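Local structure of SspB protein (Streptomyces clavuligerus, 6JUF) at residues B[31-42]-B[82-92]; B[132-141]-B[261-269]. The protein probably acts as a magnesium-dependent DNase, cutting DNA within the SspABCD-SspE phosphorothioation-sensing system that defends bacteria against phages. All coordinates share one frame; numbering follows the deposited sequence.

Contact 1 (B[31-42]-B[82-92]); sequences YMQVQSNPEAFL and AMLSYPTWEAR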
loop_
_atom_site.group_PDB
_atom_site.type_symbol
_atom_site.label_atom_id
_atom_site.label_comp_id
_atom_site.label_asym_id
_atom_site.label_seq_id
_atom_site.Cartn_x
_atom_site.Cartn_y
_atom_site.Cartn_z
ATOM N N TYR B 31 7.715 -0.626 -14.808
ATOM C CA TYR B 31 6.982 -0.094 -15.956
ATOM C C TYR B 31 7.720 1.068 -16.595
ATOM O O TYR B 31 7.909 1.142 -17.790
ATOM C CB TYR B 31 5.559 0.293 -15.565
ATOM C CG TYR B 31 4.840 0.965 -16.760
ATOM C CD1 TYR B 31 4.460 0.271 -17.873
ATOM C CD2 TYR B 31 4.598 2.360 -16.731
ATOM C CE1 TYR B 31 3.856 0.872 -18.969
ATOM C CE2 TYR B 31 3.984 2.988 -17.863
ATOM C CZ TYR B 31 3.598 2.238 -18.949
ATOM O OH TYR B 31 2.983 2.855 -19.988
ATOM N N MET B 32 8.127 1.993 -15.744
ATOM C CA MET B 32 8.720 3.273 -16.202
ATOM C C MET B 32 10.045 3.006 -16.943
ATOM O O MET B 32 10.386 3.638 -17.939
ATOM C CB MET B 32 8.941 4.271 -15.058
ATOM C CG MET B 32 7.699 4.891 -14.408
ATOM S SD MET B 32 6.496 5.512 -15.618
ATOM C CE MET B 32 7.428 6.922 -16.257
ATOM N N GLN B 33 10.799 2.048 -16.426
ATOM C CA GLN B 33 12.095 1.651 -17.031
ATOM C C GLN B 33 11.992 0.788 -18.303
ATOM O O GLN B 33 12.644 1.099 -19.303
ATOM C CB GLN B 33 12.925 0.875 -15.997
ATOM C CG GLN B 33 13.544 1.683 -14.881
ATOM C CD GLN B 33 14.893 2.226 -15.263
ATOM O OE1 GLN B 33 15.863 1.475 -15.338
ATOM N NE2 GLN B 33 14.963 3.512 -15.533
ATOM N N VAL B 34 11.150 -0.261 -18.300
ATOM C CA VAL B 34 11.024 -1.187 -19.435
ATOM C C VAL B 34 10.395 -0.504 -20.645
ATOM O O VAL B 34 10.506 -0.998 -21.733
ATOM C CB VAL B 34 10.272 -2.488 -19.028
ATOM C CG1 VAL B 34 8.780 -2.247 -18.896
ATOM C CG2 VAL B 34 10.545 -3.609 -20.022
ATOM N N GLN B 35 9.648 0.596 -20.411
ATOM C CA GLN B 35 8.956 1.297 -21.514
ATOM C C GLN B 35 9.979 1.717 -22.618
ATOM O O GLN B 35 9.725 1.579 -23.822
ATOM C CB GLN B 35 8.228 2.498 -20.957
ATOM C CG GLN B 35 6.764 2.514 -21.316
ATOM C CD GLN B 35 6.125 3.880 -21.090
ATOM O OE1 GLN B 35 6.460 4.570 -20.128
ATOM N NE2 GLN B 35 5.174 4.258 -21.963
ATOM N N SER B 36 11.156 2.119 -22.148
ATOM C CA SER B 36 12.221 2.514 -23.096
ATOM C C SER B 36 13.428 1.609 -23.162
ATOM O O SER B 36 14.172 1.694 -24.099
ATOM C CB SER B 36 12.706 3.923 -22.924
ATOM O OG SER B 36 13.194 4.074 -21.642
ATOM N N ASN B 37 13.610 0.732 -22.162
ATOM C CA ASN B 37 14.823 -0.096 -22.087
ATOM C C ASN B 37 14.515 -1.587 -21.922
ATOM O O ASN B 37 14.198 -2.022 -20.772
ATOM C CB ASN B 37 15.643 0.345 -20.891
ATOM C CG ASN B 37 17.035 -0.315 -20.844
ATOM O OD1 ASN B 37 17.775 -0.086 -19.891
ATOM N ND2 ASN B 37 17.404 -1.089 -21.843
ATOM N N PRO B 38 14.564 -2.378 -23.008
ATOM C CA PRO B 38 14.279 -3.832 -22.931
ATOM C C PRO B 38 15.310 -4.572 -22.077
ATOM O O PRO B 38 15.071 -5.686 -21.592
ATOM C CB PRO B 38 14.334 -4.304 -24.384
ATOM C CG PRO B 38 14.701 -3.148 -25.219
ATOM C CD PRO B 38 14.855 -1.915 -24.393
ATOM N N GLU B 39 16.452 -3.905 -21.869
ATOM C CA GLU B 39 17.543 -4.467 -21.054
ATOM C C GLU B 39 17.491 -3.931 -19.637
ATOM O O GLU B 39 18.468 -4.025 -18.894
ATOM C CB GLU B 39 18.934 -4.258 -21.739
ATOM C CG GLU B 39 18.939 -4.868 -23.149
ATOM C CD GLU B 39 20.211 -4.643 -23.941
ATOM O OE1 GLU B 39 20.189 -3.926 -24.973
ATOM O OE2 GLU B 39 21.242 -5.256 -23.560
ATOM N N ALA B 40 16.339 -3.397 -19.211
ATOM C CA ALA B 40 16.269 -2.783 -17.887
ATOM C C ALA B 40 16.672 -3.693 -16.700
ATOM O O ALA B 40 17.257 -3.202 -15.717
ATOM C CB ALA B 40 14.861 -2.228 -17.640
ATOM N N PHE B 41 16.398 -4.983 -16.801
ATOM C CA PHE B 41 16.747 -5.928 -15.723
ATOM C C PHE B 41 18.072 -6.637 -15.957
ATOM O O PHE B 41 18.526 -7.391 -15.080
ATOM C CB PHE B 41 15.643 -6.984 -15.537
ATOM C CG PHE B 41 14.280 -6.398 -15.374
ATOM C CD1 PHE B 41 13.949 -5.749 -14.177
ATOM C CD2 PHE B 41 13.305 -6.551 -16.357
ATOM C CE1 PHE B 41 12.690 -5.173 -14.021
ATOM C CE2 PHE B 41 12.050 -5.969 -16.215
ATOM C CZ PHE B 41 11.744 -5.302 -15.036
ATOM N N LEU B 42 18.750 -6.328 -17.055
ATOM C CA LEU B 42 20.001 -7.042 -17.394
ATOM C C LEU B 42 21.193 -6.119 -17.332
ATOM O O LEU B 42 22.346 -6.594 -17.259
ATOM C CB LEU B 42 19.861 -7.576 -18.810
ATOM C CG LEU B 42 18.814 -8.681 -18.933
ATOM C CD1 LEU B 42 18.615 -8.878 -20.421
ATOM C CD2 LEU B 42 19.194 -9.965 -18.234
ATOM N N ALA B 82 19.926 -13.873 -24.197
ATOM C CA ALA B 82 19.265 -12.936 -23.244
ATOM C C ALA B 82 17.792 -12.719 -23.511
ATOM O O ALA B 82 17.378 -12.439 -24.654
ATOM C CB ALA B 82 20.000 -11.593 -23.144
ATOM N N MET B 83 16.995 -12.922 -22.458
ATOM C CA MET B 83 15.536 -12.691 -22.548
ATOM C C MET B 83 15.298 -11.257 -22.127
ATOM O O MET B 83 15.523 -10.878 -20.976
ATOM C CB MET B 83 14.736 -13.684 -21.689
ATOM C CG MET B 83 14.750 -15.105 -22.283
ATOM S SD MET B 83 13.631 -15.199 -23.657
ATOM C CE MET B 83 12.033 -15.338 -22.865
ATOM N N LEU B 84 14.902 -10.450 -23.077
ATOM C CA LEU B 84 14.630 -9.050 -22.823
ATOM C C LEU B 84 13.143 -8.878 -22.375
ATOM O O LEU B 84 12.298 -9.708 -22.686
ATOM C CB LEU B 84 14.872 -8.200 -24.089
ATOM C CG LEU B 84 16.266 -8.280 -24.768
ATOM C CD1 LEU B 84 16.546 -7.027 -25.567
ATOM C CD2 LEU B 84 17.368 -8.470 -23.777
ATOM N N SER B 85 12.847 -7.697 -21.793
ATOM C CA SER B 85 11.457 -7.414 -21.255
ATOM C C SER B 85 10.748 -6.296 -21.988
ATOM O O SER B 85 11.436 -5.384 -22.457
ATOM C CB SER B 85 11.517 -7.068 -19.759
ATOM O OG SER B 85 11.944 -8.214 -19.045
ATOM N N TYR B 86 9.445 -6.420 -22.185
ATOM C CA TYR B 86 8.656 -5.467 -22.987
ATOM C C TYR B 86 7.364 -5.277 -22.197
ATOM O O TYR B 86 6.768 -6.255 -21.801
ATOM C CB TYR B 86 8.425 -5.992 -24.393
ATOM C CG TYR B 86 9.727 -6.326 -25.086
ATOM C CD1 TYR B 86 10.379 -5.333 -25.826
ATOM C CD2 TYR B 86 10.279 -7.620 -25.032
ATOM C CE1 TYR B 86 11.601 -5.622 -26.459
ATOM C CE2 TYR B 86 11.489 -7.910 -25.628
ATOM C CZ TYR B 86 12.114 -6.916 -26.370
ATOM O OH TYR B 86 13.281 -7.173 -27.011
ATOM N N PRO B 87 6.949 -4.011 -22.014
ATOM C CA PRO B 87 5.691 -3.722 -21.344
ATOM C C PRO B 87 4.445 -4.156 -22.167
ATOM O O PRO B 87 4.402 -3.950 -23.382
ATOM C CB PRO B 87 5.714 -2.169 -21.184
ATOM C CG PRO B 87 6.467 -1.687 -22.407
ATOM C CD PRO B 87 7.525 -2.782 -22.647
ATOM N N THR B 88 3.443 -4.765 -21.492
ATOM C CA THR B 88 2.259 -5.206 -22.175
ATOM C C THR B 88 1.319 -4.039 -22.332
ATOM O O THR B 88 1.450 -3.020 -21.584
ATOM C CB THR B 88 1.569 -6.302 -21.363
ATOM O OG1 THR B 88 1.242 -5.750 -20.070
ATOM C CG2 THR B 88 2.467 -7.493 -21.162
ATOM N N TRP B 89 0.351 -4.144 -23.201
ATOM C CA TRP B 89 -0.659 -3.101 -23.343
ATOM C C TRP B 89 -1.404 -2.955 -22.045
ATOM O O TRP B 89 -1.804 -1.837 -21.695
ATOM C CB TRP B 89 -1.560 -3.472 -24.515
ATOM C CG TRP B 89 -2.707 -2.480 -24.699
ATOM C CD1 TRP B 89 -2.731 -1.360 -25.525
ATOM C CD2 TRP B 89 -4.029 -2.488 -24.041
ATOM N NE1 TRP B 89 -3.952 -0.732 -25.468
ATOM C CE2 TRP B 89 -4.756 -1.334 -24.554
ATOM C CE3 TRP B 89 -4.623 -3.300 -23.086
ATOM C CZ2 TRP B 89 -6.084 -1.064 -24.189
ATOM C CZ3 TRP B 89 -5.914 -3.006 -22.676
ATOM C CH2 TRP B 89 -6.636 -1.919 -23.222
ATOM N N GLU B 90 -1.606 -4.060 -21.293
ATOM C CA GLU B 90 -2.280 -3.935 -20.015
ATOM C C GLU B 90 -1.540 -3.043 -19.021
ATOM O O GLU B 90 -2.151 -2.306 -18.212
ATOM C CB GLU B 90 -2.595 -5.353 -19.377
ATOM C CG GLU B 90 -3.718 -6.096 -20.079
ATOM C CD GLU B 90 -3.366 -6.696 -21.427
ATOM O OE1 GLU B 90 -2.122 -6.763 -21.801
ATOM O OE2 GLU B 90 -4.287 -7.128 -22.095
ATOM N N ALA B 91 -0.204 -3.118 -19.012
ATOM C CA ALA B 91 0.579 -2.263 -18.146
ATOM C C ALA B 91 0.429 -0.800 -18.614
ATOM O O ALA B 91 0.264 0.095 -17.765
ATOM C CB ALA B 91 2.058 -2.652 -18.164
ATOM N N ARG B 92 0.424 -0.537 -19.917
ATOM C CA ARG B 92 0.170 0.829 -20.405
ATOM C C ARG B 92 -1.229 1.298 -19.920
ATOM O O ARG B 92 -1.351 2.462 -19.555
ATOM C CB ARG B 92 0.225 0.866 -21.938
ATOM C CG ARG B 92 -0.262 2.140 -22.606
ATOM C CD ARG B 92 0.630 3.318 -22.226
ATOM N NE ARG B 92 0.196 4.614 -22.798
ATOM C CZ ARG B 92 -0.678 5.439 -22.224
ATOM N NH1 ARG B 92 -1.335 5.108 -21.090
ATOM N NH2 ARG B 92 -0.964 6.604 -22.825
HETATM O O HOH W 1 11.066 -2.723 -23.813
#

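Contact 2 (B[132-141]-B[261-269]); sequences YVAFHLAPFS and PGAPGRAFR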
loop_
_atom_site.group_PDB
_atom_site.type_symbol
_atom_site.label_atom_id
_atom_site.label_comp_id
_atom_site.label_asym_id
_atom_site.label_seq_id
_atom_site.Cartn_x
_atom_site.Cartn_y
_atom_site.Cartn_z
ATOM N N TYR B 132 -1.598 -20.760 -8.188
ATOM C CA TYR B 132 -2.668 -21.479 -8.909
ATOM C C TYR B 132 -3.139 -22.738 -8.122
ATOM O O TYR B 132 -4.325 -22.933 -7.926
ATOM C CB TYR B 132 -2.249 -21.831 -10.363
ATOM C CG TYR B 132 -3.453 -22.342 -11.117
ATOM C CD1 TYR B 132 -3.797 -23.706 -11.095
ATOM C CD2 TYR B 132 -4.228 -21.470 -11.895
ATOM C CE1 TYR B 132 -4.911 -24.162 -11.793
ATOM C CE2 TYR B 132 -5.362 -21.923 -12.569
ATOM C CZ TYR B 132 -5.698 -23.249 -12.491
ATOM O OH TYR B 132 -6.791 -23.692 -13.166
ATOM N N VAL B 133 -2.221 -23.555 -7.610
ATOM C CA VAL B 133 -2.635 -24.707 -6.774
ATOM C C VAL B 133 -3.406 -24.196 -5.551
ATOM O O VAL B 133 -4.475 -24.702 -5.225
ATOM C CB VAL B 133 -1.409 -25.535 -6.292
ATOM C CG1 VAL B 133 -1.906 -26.671 -5.344
ATOM C CG2 VAL B 133 -0.696 -26.153 -7.496
ATOM N N ALA B 134 -2.840 -23.193 -4.837
ATOM C CA ALA B 134 -3.402 -22.741 -3.544
ATOM C C ALA B 134 -4.839 -22.270 -3.730
ATOM O O ALA B 134 -5.713 -22.604 -2.958
ATOM C CB ALA B 134 -2.555 -21.625 -2.878
ATOM N N PHE B 135 -5.068 -21.465 -4.761
ATOM C CA PHE B 135 -6.433 -20.942 -4.994
ATOM C C PHE B 135 -7.343 -21.915 -5.711
ATOM O O PHE B 135 -8.567 -21.947 -5.359
ATOM C CB PHE B 135 -6.390 -19.602 -5.731
ATOM C CG PHE B 135 -5.988 -18.461 -4.832
ATOM C CD1 PHE B 135 -6.962 -17.686 -4.226
ATOM C CD2 PHE B 135 -4.641 -18.191 -4.562
ATOM C CE1 PHE B 135 -6.614 -16.630 -3.367
ATOM C CE2 PHE B 135 -4.295 -17.125 -3.720
ATOM C CZ PHE B 135 -5.261 -16.386 -3.078
ATOM N N HIS B 136 -6.840 -22.658 -6.707
ATOM C CA HIS B 136 -7.742 -23.369 -7.639
ATOM C C HIS B 136 -7.739 -24.883 -7.539
ATOM O O HIS B 136 -8.693 -25.512 -7.974
ATOM C CB HIS B 136 -7.382 -22.950 -9.064
ATOM C CG HIS B 136 -7.721 -21.503 -9.346
ATOM N ND1 HIS B 136 -8.974 -21.037 -9.241
ATOM C CD2 HIS B 136 -6.948 -20.451 -9.794
ATOM C CE1 HIS B 136 -9.022 -19.726 -9.548
ATOM N NE2 HIS B 136 -7.771 -19.348 -9.897
ATOM N N LEU B 137 -6.672 -25.476 -6.996
ATOM C CA LEU B 137 -6.542 -26.981 -7.015
ATOM C C LEU B 137 -6.534 -27.657 -5.650
ATOM O O LEU B 137 -6.898 -28.826 -5.537
ATOM C CB LEU B 137 -5.311 -27.428 -7.814
ATOM C CG LEU B 137 -5.311 -27.017 -9.309
ATOM C CD1 LEU B 137 -4.039 -27.448 -10.029
ATOM C CD2 LEU B 137 -6.459 -27.623 -10.050
ATOM N N ALA B 138 -6.207 -26.916 -4.608
ATOM C CA ALA B 138 -6.137 -27.517 -3.264
ATOM C C ALA B 138 -7.508 -27.961 -2.806
ATOM O O ALA B 138 -8.494 -27.255 -3.066
ATOM C CB ALA B 138 -5.540 -26.537 -2.227
ATOM N N PRO B 139 -7.597 -29.114 -2.139
ATOM C CA PRO B 139 -8.956 -29.616 -1.778
ATOM C C PRO B 139 -9.458 -28.948 -0.466
ATOM O O PRO B 139 -10.575 -29.153 -0.059
ATOM C CB PRO B 139 -8.721 -31.105 -1.552
ATOM C CG PRO B 139 -7.304 -31.168 -1.080
ATOM C CD PRO B 139 -6.550 -30.077 -1.837
ATOM N N PHE B 140 -8.606 -28.173 0.208
ATOM C CA PHE B 140 -8.907 -27.555 1.507
ATOM C C PHE B 140 -8.700 -26.038 1.447
ATOM O O PHE B 140 -7.963 -25.536 0.592
ATOM C CB PHE B 140 -8.085 -28.205 2.686
ATOM C CG PHE B 140 -6.610 -28.387 2.376
ATOM C CD1 PHE B 140 -6.078 -29.651 2.182
ATOM C CD2 PHE B 140 -5.767 -27.263 2.215
ATOM C CE1 PHE B 140 -4.738 -29.813 1.856
ATOM C CE2 PHE B 140 -4.410 -27.427 1.895
ATOM C CZ PHE B 140 -3.914 -28.719 1.716
ATOM N N SER B 141 -9.365 -25.325 2.342
ATOM C CA SER B 141 -9.197 -23.861 2.507
ATOM C C SER B 141 -8.490 -23.501 3.777
ATOM O O SER B 141 -8.027 -22.339 3.916
ATOM C CB SER B 141 -10.552 -23.126 2.465
ATOM O OG SER B 141 -10.987 -23.031 1.108
ATOM N N PRO B 261 -12.168 -24.727 -11.235
ATOM C CA PRO B 261 -10.798 -24.254 -11.026
ATOM C C PRO B 261 -10.396 -23.290 -12.132
ATOM O O PRO B 261 -10.554 -23.543 -13.323
ATOM C CB PRO B 261 -9.963 -25.562 -11.029
ATOM C CG PRO B 261 -10.939 -26.538 -10.429
ATOM C CD PRO B 261 -12.296 -26.183 -11.038
ATOM N N GLY B 262 -9.869 -22.142 -11.725
ATOM C CA GLY B 262 -9.430 -21.071 -12.642
ATOM C C GLY B 262 -10.399 -19.896 -12.704
ATOM O O GLY B 262 -10.033 -18.786 -13.149
ATOM N N ALA B 263 -11.647 -20.127 -12.299
ATOM C CA ALA B 263 -12.708 -19.153 -12.549
ATOM C C ALA B 263 -12.809 -18.167 -11.363
ATOM O O ALA B 263 -12.117 -18.346 -10.344
ATOM C CB ALA B 263 -14.032 -19.890 -12.855
ATOM N N PRO B 264 -13.634 -17.132 -11.453
ATOM C CA PRO B 264 -13.644 -16.091 -10.444
ATOM C C PRO B 264 -14.096 -16.523 -9.049
ATOM O O PRO B 264 -13.644 -15.935 -8.049
ATOM C CB PRO B 264 -14.640 -15.050 -11.012
ATOM C CG PRO B 264 -14.504 -15.245 -12.482
ATOM C CD PRO B 264 -14.360 -16.735 -12.672
ATOM N N GLY B 265 -14.965 -17.545 -8.946
ATOM C CA GLY B 265 -15.372 -17.975 -7.649
ATOM C C GLY B 265 -14.194 -18.428 -6.794
ATOM O O GLY B 265 -14.052 -18.026 -5.631
ATOM N N ARG B 266 -13.354 -19.277 -7.320
ATOM C CA ARG B 266 -12.168 -19.741 -6.585
ATOM C C ARG B 266 -11.070 -18.671 -6.535
ATOM O O ARG B 266 -10.279 -18.680 -5.586
ATOM C CB ARG B 266 -11.627 -21.039 -7.179
ATOM C CG ARG B 266 -12.301 -22.305 -6.635
ATOM C CD ARG B 266 -11.193 -22.959 -5.792
ATOM N NE ARG B 266 -11.476 -24.341 -5.726
ATOM C CZ ARG B 266 -10.683 -25.250 -5.271
ATOM N NH1 ARG B 266 -9.465 -24.929 -4.750
ATOM N NH2 ARG B 266 -11.157 -26.459 -5.266
ATOM N N ALA B 267 -11.016 -17.779 -7.513
ATOM C CA ALA B 267 -9.923 -16.795 -7.516
ATOM C C ALA B 267 -10.193 -15.699 -6.481
ATOM O O ALA B 267 -9.300 -15.271 -5.759
ATOM C CB ALA B 267 -9.739 -16.132 -8.911
ATOM N N PHE B 268 -11.431 -15.279 -6.418
ATOM C CA PHE B 268 -11.820 -14.195 -5.508
ATOM C C PHE B 268 -12.422 -14.706 -4.208
ATOM O O PHE B 268 -12.726 -13.898 -3.326
ATOM C CB PHE B 268 -12.792 -13.199 -6.181
ATOM C CG PHE B 268 -12.240 -12.541 -7.444
ATOM C CD1 PHE B 268 -10.880 -12.171 -7.525
ATOM C CD2 PHE B 268 -13.093 -12.157 -8.459
ATOM C CE1 PHE B 268 -10.386 -11.466 -8.640
ATOM C CE2 PHE B 268 -12.611 -11.452 -9.582
ATOM C CZ PHE B 268 -11.263 -11.082 -9.654
ATOM N N ARG B 269 -12.673 -16.006 -4.123
ATOM C CA ARG B 269 -13.268 -16.648 -2.942
ATOM C C ARG B 269 -14.615 -15.984 -2.643
ATOM O O ARG B 269 -14.851 -15.455 -1.545
ATOM C CB ARG B 269 -12.262 -16.718 -1.755
ATOM C CG ARG B 269 -11.078 -17.674 -2.025
ATOM C CD ARG B 269 -11.548 -18.989 -2.664
ATOM N NE ARG B 269 -10.460 -19.924 -3.039
ATOM C CZ ARG B 269 -9.987 -20.853 -2.227
ATOM N NH1 ARG B 269 -10.488 -20.940 -0.985
ATOM N NH2 ARG B 269 -9.005 -21.659 -2.633
HETATM O O HOH W 2 -7.601 -23.424 -1.089
HETATM O O HOH W 3 -7.896 -17.392 -11.837
#

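Contact 1 (B[31-42]-B[82-92])
P38 and S85 carry the polar link between the segments: S85 N donates to P38 O at 3.0 Å, a nearly straight backbone bond (176°). P38 CA-H returns a CA-H...O contact to S85 O. A water donating to both V34 O and S85 O adds a bridge beside this pair, and S85 O thus receives the water as well as the CA-H of P38.

L84 can be followed outward from the strand. Its CB lies 3.5 Å from P38 O; with CG beside the backbone N (chi1 -56°), the branches spread over the loop 38-42. CD1 meets P38 CB at 3.7 Å, and CD2 meets L42 CD1 at 3.6 Å, the two leucines crossing at about a right angle. Both methyls also touch E39 CG, whose chain runs alongside in the same direction.

The surrounding fold is a beta hairpin, strand 83-87 pairing antiparallel with strand 70-74, across which helix 24-34 and the type I turn from N37 to A40 are laid. V34 spans S85 to P87 of strand 83-87: CG2 sits 3.1 Å from S85 O, and CG1 rests on P87 CB. At F41 the ring presents its edge to S85, CD2 being 3.4 Å from OG. Beyond P87, Y31 has CG anti to its own N (chi1 175°), which carries the ring over to helix 89-95. There A91 O lies over one ring face and A91 CB touches CD1, while Y31 OH packs 3.3 Å from R92 CD and hydrogen-bonds to D96.

Contact 2 (B[132-141]-B[261-269])
H136 turns its CG away from its own carbonyl carbon (chi1 -68°), and this lays one face of the imidazole against G262; R266, bent at chi2 (-110°), sends its guanidinium back past that ring in the opposite direction. G262 CA stands 3.4 Å from the H136 ring centroid and near the ring normal, a CH-pi contact over the face. The backbone angles of G262, with positive phi, leave no room for a CB, which would press on the carbonyl O of P261 and on Y132 OH. A267 CB meets H136 CE1 at 3.7 Å, and a water joins H136 NE2 to G262 O.

R266 NH1 donates to A138 O at 3.0 Å, on a lone pair in the carbonyl plane, the oxygen lying slightly off the guanidinium plane. H136 O sits above the centre of one guanidinium face without a hydrogen bond. R269 holds the turn that follows helix 129-137: NH1 reaches S141 OG at 3.0 Å, and NE bonds R266 O at 2.8 Å within the guanidinium plane, which fixes the group's rotation. R269 NH2 and R266 NH1 both approach F135 O, whose position is less certain. A water accepting from R269 NH2 donates to A134 O and F140 O.

Helix segments 132-137, with its pi-type turn at 133-137, and 264-268 meet with N-to-C directions 128° apart and axes 8.5 Å apart, an arginine-mediated tie between two helices and the loop after the first, buried within this DUF4007 protein.

How the contacts relate
Contacts 1 and 2 do not touch: their centres are 30 Å apart, their nearest atoms about 14 Å, and they lie on opposite sides of the chain's centre. They follow one another in sequence, since 31-42 with 82-92 closes before 132-141 with 261-269 opens, and all four segments belong to the DUF4007 region of the chain. Contact 1 is partly buried, its centre 18 Å from that of the chain; contact 2 is deeper, at 13 Å. The F41 side chain is about 12 Å from that of E18, a magnesium ligand of this protein although no metal is bound to this chain. Contact 2 lies away from that site.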